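Local coordinates for Sca-family protein (PDB 4LQ8), which is a rickettsial surface cell antigen, here represented by its N-terminal head domain, and is probably involved in cell adhesion, at residues A[54-59]-A[65-70]; A[147-152]-A[275-280]. All blocks are in the same frame, centred on the assembly; numbering follows the deposited sequence.

How the contacts relate
Contact 1 lies at the surface, its centre about 18 Å from the centre of the chain, where the loop 54-59 folds back beside the first turns of helix 64-90. Contact 2 is buried, its centre about 7 Å from that of the chain, and joins helix 135-155 to the end of strand 271-277. The chemistry follows the location: a lysine amine binds backbone carbonyls in contact 1, whereas two neutral hydroxyls meet in contact 2. No element is common to both, yet helix 64-90 connects them. Arg-70 of contact 1 forms a salt bridge with Glu-275 of contact 2, and Val-69 packs against both Ser-277 and Val-152. The centres of the two contacts are about 14 Å apart.

Contact 1 of 2, residues A[54-59]-A[65-70]; sequences NISPDS and ITKAVR
The Lys-67 chain leaves its helix with CG opposite the backbone N (chi1 -171°) and stays extended from there, which carries NZ straight out to the loop at Ser-56 and Asp-58. Lys-67 NZ then donates to two backbone acceptors, Ser-56 O and Asp-58 O, each at 2.8 Å. Neither bond uses a carbonyl lone pair; at Asp-58 the amine stands 53° out of the plane. The other face of that plane is taken by Ser-56, whose OG donates to Asp-58 O at 2.7 Å; its chi1 of 48° turns the hydroxyl inward between the backbone N and C. Asp-58 O is therefore gripped from both faces, and the Ser-56 to Asp-58 backbone curls so that two of its carbonyls face the amine. The methylenes run alongside the intervening carbonyl, with Lys-67 CD 3.1 Å from Pro-57 O. Asp-58 OD1 stays 5.9 Å from Lys-67 NZ, consistent with a charge-dipole attraction to the carbonyls and not a salt bridge. A lysine amine held by loop carbonyls thus ties the loop before helix 64-90 back onto the helix's first turns, another side of which packs through Val-69 on strand 258-265 of the mixed sheet.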
loop_
_atom_site.group_PDB
_atom_site.type_symbol
_atom_site.label_atom_id
_atom_site.label_comp_id
_atom_site.label_asym_id
_atom_site.label_seq_id
_atom_site.Cartn_x
_atom_site.Cartn_y
_atom_site.Cartn_z
ATOM N N ASN A 54 16.016 -23.998 -1.477
ATOM C CA ASN A 54 15.814 -23.157 -0.298
ATOM C C ASN A 54 15.466 -21.685 -0.647
ATOM O O ASN A 54 14.567 -21.119 -0.031
ATOM C CB ASN A 54 17.019 -23.260 0.642
ATOM C CG ASN A 54 16.874 -22.471 1.916
ATOM O OD1 ASN A 54 16.249 -22.916 2.883
ATOM N ND2 ASN A 54 17.445 -21.278 1.934
ATOM N N ILE A 55 16.186 -21.071 -1.611
ATOM C CA ILE A 55 15.934 -19.705 -2.103
ATOM C C ILE A 55 15.272 -19.844 -3.482
ATOM O O ILE A 55 15.824 -20.522 -4.361
ATOM C CB ILE A 55 17.228 -18.836 -2.170
ATOM C CG1 ILE A 55 17.820 -18.593 -0.768
ATOM C CG2 ILE A 55 16.977 -17.502 -2.904
ATOM C CD1 ILE A 55 19.332 -18.346 -0.761
ATOM N N SER A 56 14.093 -19.219 -3.666
ATOM C CA SER A 56 13.348 -19.276 -4.937
ATOM C C SER A 56 12.602 -17.967 -5.250
ATOM O O SER A 56 12.337 -17.201 -4.321
ATOM C CB SER A 56 12.377 -20.457 -4.944
ATOM O OG SER A 56 11.612 -20.527 -3.755
ATOM N N PRO A 57 12.223 -17.698 -6.533
ATOM C CA PRO A 57 11.445 -16.476 -6.821
ATOM C C PRO A 57 10.077 -16.476 -6.127
ATOM O O PRO A 57 9.606 -15.421 -5.710
ATOM C CB PRO A 57 11.312 -16.486 -8.349
ATOM C CG PRO A 57 11.465 -17.901 -8.739
ATOM C CD PRO A 57 12.420 -18.504 -7.760
ATOM N N ASP A 58 9.461 -17.667 -5.987
ATOM C CA ASP A 58 8.142 -17.864 -5.367
ATOM C C ASP A 58 8.242 -18.722 -4.093
ATOM O O ASP A 58 9.346 -19.031 -3.625
ATOM C CB ASP A 58 7.187 -18.517 -6.396
ATOM C CG ASP A 58 7.679 -19.842 -6.973
ATOM O OD1 ASP A 58 8.701 -20.372 -6.471
ATOM O OD2 ASP A 58 7.055 -20.337 -7.936
ATOM N N SER A 59 7.091 -19.104 -3.538
ATOM C CA SER A 59 7.026 -19.977 -2.367
ATOM C C SER A 59 5.889 -20.964 -2.610
ATOM O O SER A 59 5.263 -20.911 -3.677
ATOM C CB SER A 59 6.818 -19.169 -1.083
ATOM O OG SER A 59 5.459 -18.850 -0.823
ATOM N N ILE A 65 5.678 -12.152 -7.708
ATOM C CA ILE A 65 5.360 -10.737 -7.498
ATOM C C ILE A 65 5.040 -10.495 -6.033
ATOM O O ILE A 65 5.610 -9.593 -5.426
ATOM C CB ILE A 65 4.220 -10.224 -8.429
ATOM C CG1 ILE A 65 4.385 -10.696 -9.924
ATOM C CG2 ILE A 65 4.011 -8.707 -8.313
ATOM C CD1 ILE A 65 5.661 -10.573 -10.569
ATOM N N THR A 66 4.109 -11.278 -5.472
ATOM C CA THR A 66 3.683 -11.184 -4.073
ATOM C C THR A 66 4.906 -11.342 -3.171
ATOM O O THR A 66 5.094 -10.525 -2.269
ATOM C CB THR A 66 2.642 -12.248 -3.768
ATOM O OG1 THR A 66 1.646 -12.244 -4.791
ATOM C CG2 THR A 66 2.003 -12.073 -2.388
ATOM N N LYS A 67 5.761 -12.351 -3.463
ATOM C CA LYS A 67 6.979 -12.595 -2.701
ATOM C C LYS A 67 7.928 -11.374 -2.769
ATOM O O LYS A 67 8.385 -10.927 -1.723
ATOM C CB LYS A 67 7.683 -13.880 -3.169
ATOM C CG LYS A 67 8.850 -14.279 -2.244
ATOM C CD LYS A 67 9.407 -15.636 -2.589
ATOM C CE LYS A 67 10.531 -16.059 -1.667
ATOM N NZ LYS A 67 10.922 -17.469 -1.901
ATOM N N ALA A 68 8.163 -10.811 -3.975
ATOM C CA ALA A 68 9.027 -9.633 -4.155
ATOM C C ALA A 68 8.515 -8.430 -3.363
ATOM O O ALA A 68 9.312 -7.733 -2.735
ATOM C CB ALA A 68 9.146 -9.274 -5.621
ATOM N N VAL A 69 7.190 -8.198 -3.365
ATOM C CA VAL A 69 6.606 -7.086 -2.610
ATOM C C VAL A 69 6.767 -7.319 -1.081
ATOM O O VAL A 69 7.051 -6.373 -0.355
ATOM C CB VAL A 69 5.148 -6.766 -3.072
ATOM C CG1 VAL A 69 4.445 -5.773 -2.143
ATOM C CG2 VAL A 69 5.168 -6.220 -4.500
ATOM N N ARG A 70 6.626 -8.555 -0.604
ATOM C CA ARG A 70 6.852 -8.861 0.831
ATOM C C ARG A 70 8.311 -8.624 1.204
ATOM O O ARG A 70 8.593 -7.998 2.221
ATOM C CB ARG A 70 6.479 -10.322 1.137
ATOM C CG ARG A 70 4.974 -10.538 1.098
ATOM C CD ARG A 70 4.631 -12.006 1.084
ATOM N NE ARG A 70 3.189 -12.150 1.240
ATOM C CZ ARG A 70 2.508 -13.281 1.079
ATOM N NH1 ARG A 70 3.140 -14.408 0.769
ATOM N NH2 ARG A 70 1.195 -13.296 1.228
#

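Contact 2 of 2, residues A[147-152]-A[275-280]; sequences AGYKNV and EISSPK
Tyr-149 and Ser-277 meet through their hydroxyls: OH and OG lie 2.8 Å apart in a hydrogen bond that either could donate. Tyr-149 CG lies anti to the carbonyl carbon (chi1 -72°), sending the ring toward the strand, while a chi1 of 88° sets Ser-277 OG between its backbone N and carbonyl carbon, facing the phenol. The serine oxygen comes up at the ring edge, in plane, 3.5 Å from Tyr-149 CE1. Just beyond, Ser-278 CA lies 3.2 Å from Tyr-149 OH, and Pro-279 CD borders that oxygen more loosely at 4.3 Å. One step out, Ser-277 OG also bonds to Thr-260 OG1 on the adjacent strand, so the serine links phenol and threonine in the interior. Past the strand end, Ser-278 CB points away from the tyrosine's helix, and its OG bonds within the turn, accepting from Lys-280 NZ at 2.7 Å and donating to Pro-279 O. Ser-278 O receives Gln-77 NE2, and Lys-280 N reaches Glu-145 on helix 135-155. Ile-276 turns to the opposite face, where helix 308-320 packs, so the strand lies between helices: helix-on-sheet packing, in which a tyrosine of helix 135-155 reaches the end of strand 271-277.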
loop_
_atom_site.group_PDB
_atom_site.type_symbol
_atom_site.label_atom_id
_atom_site.label_comp_id
_atom_site.label_asym_id
_atom_site.label_seq_id
_atom_site.Cartn_x
_atom_site.Cartn_y
_atom_site.Cartn_z
ATOM N N ALA A 147 13.043 2.845 -3.662
ATOM C CA ALA A 147 13.955 1.835 -4.209
ATOM C C ALA A 147 13.242 0.489 -4.371
ATOM O O ALA A 147 13.447 -0.175 -5.376
ATOM C CB ALA A 147 15.178 1.687 -3.310
ATOM N N GLY A 148 12.398 0.137 -3.404
ATOM C CA GLY A 148 11.632 -1.100 -3.390
ATOM C C GLY A 148 10.688 -1.210 -4.566
ATOM O O GLY A 148 10.722 -2.221 -5.279
ATOM N N TYR A 149 9.858 -0.159 -4.795
ATOM C CA TYR A 149 8.914 -0.145 -5.915
ATOM C C TYR A 149 9.644 -0.168 -7.254
ATOM O O TYR A 149 9.223 -0.897 -8.147
ATOM C CB TYR A 149 7.891 1.008 -5.805
ATOM C CG TYR A 149 6.866 0.780 -4.710
ATOM C CD1 TYR A 149 6.045 -0.343 -4.722
ATOM C CD2 TYR A 149 6.702 1.697 -3.670
ATOM C CE1 TYR A 149 5.129 -0.579 -3.703
ATOM C CE2 TYR A 149 5.765 1.481 -2.652
ATOM C CZ TYR A 149 4.988 0.337 -2.670
ATOM O OH TYR A 149 4.052 0.095 -1.686
ATOM N N LYS A 150 10.759 0.586 -7.371
ATOM C CA LYS A 150 11.585 0.637 -8.585
ATOM C C LYS A 150 12.156 -0.742 -8.892
ATOM O O LYS A 150 12.141 -1.156 -10.046
ATOM C CB LYS A 150 12.754 1.637 -8.439
ATOM C CG LYS A 150 12.404 3.080 -8.763
ATOM C CD LYS A 150 13.608 4.007 -8.504
ATOM C CE LYS A 150 13.249 5.477 -8.531
ATOM N NZ LYS A 150 14.338 6.327 -7.974
ATOM N N ASN A 151 12.664 -1.442 -7.870
ATOM C CA ASN A 151 13.248 -2.768 -8.051
ATOM C C ASN A 151 12.210 -3.803 -8.432
ATOM O O ASN A 151 12.480 -4.621 -9.297
ATOM C CB ASN A 151 14.085 -3.195 -6.831
ATOM C CG ASN A 151 15.366 -2.386 -6.692
ATOM O OD1 ASN A 151 15.629 -1.416 -7.419
ATOM N ND2 ASN A 151 16.196 -2.756 -5.750
ATOM N N VAL A 152 11.007 -3.730 -7.855
ATOM C CA VAL A 152 9.910 -4.648 -8.215
ATOM C C VAL A 152 9.501 -4.426 -9.680
ATOM O O VAL A 152 9.466 -5.381 -10.466
ATOM C CB VAL A 152 8.712 -4.569 -7.231
ATOM C CG1 VAL A 152 7.509 -5.358 -7.740
ATOM C CG2 VAL A 152 9.125 -5.067 -5.851
ATOM N N GLU A 275 -2.432 -10.026 -0.836
ATOM C CA GLU A 275 -1.556 -9.006 -0.274
ATOM C C GLU A 275 -1.829 -7.668 -0.877
ATOM O O GLU A 275 -2.324 -7.569 -1.998
ATOM C CB GLU A 275 -0.095 -9.402 -0.597
ATOM C CG GLU A 275 0.943 -8.970 0.415
ATOM C CD GLU A 275 0.727 -9.484 1.829
ATOM O OE1 GLU A 275 0.086 -8.765 2.618
ATOM O OE2 GLU A 275 1.172 -10.606 2.145
ATOM N N ILE A 276 -1.500 -6.630 -0.119
ATOM C CA ILE A 276 -1.515 -5.237 -0.545
ATOM C C ILE A 276 -0.246 -4.598 0.001
ATOM O O ILE A 276 0.411 -5.175 0.877
ATOM C CB ILE A 276 -2.788 -4.440 -0.135
ATOM C CG1 ILE A 276 -2.897 -4.278 1.427
ATOM C CG2 ILE A 276 -4.066 -5.024 -0.773
ATOM C CD1 ILE A 276 -3.996 -3.259 1.900
ATOM N N SER A 277 0.103 -3.419 -0.500
ATOM C CA SER A 277 1.213 -2.644 0.057
ATOM C C SER A 277 1.002 -1.186 -0.244
ATOM O O SER A 277 0.278 -0.837 -1.180
ATOM C CB SER A 277 2.569 -3.117 -0.478
ATOM O OG SER A 277 2.944 -2.485 -1.691
ATOM N N SER A 278 1.699 -0.342 0.504
ATOM C CA SER A 278 1.708 1.094 0.295
ATOM C C SER A 278 2.857 1.689 1.079
ATOM O O SER A 278 3.357 1.032 2.002
ATOM C CB SER A 278 0.382 1.702 0.754
ATOM O OG SER A 278 0.334 1.884 2.158
ATOM N N PRO A 279 3.238 2.961 0.812
ATOM C CA PRO A 279 4.154 3.651 1.738
ATOM C C PRO A 279 3.508 3.704 3.136
ATOM O O PRO A 279 2.269 3.755 3.238
ATOM C CB PRO A 279 4.249 5.078 1.164
ATOM C CG PRO A 279 3.727 4.982 -0.186
ATOM C CD PRO A 279 2.732 3.891 -0.216
ATOM N N LYS A 280 4.333 3.676 4.197
ATOM C CA LYS A 280 3.863 3.674 5.582
ATOM C C LYS A 280 4.535 4.780 6.424
ATOM O O LYS A 280 5.680 5.111 6.143
ATOM C CB LYS A 280 4.088 2.278 6.260
ATOM C CG LYS A 280 3.229 1.132 5.700
ATOM C CD LYS A 280 1.712 1.381 5.836
ATOM C CE LYS A 280 0.858 0.175 5.525
ATOM N NZ LYS A 280 0.693 -0.043 4.066
#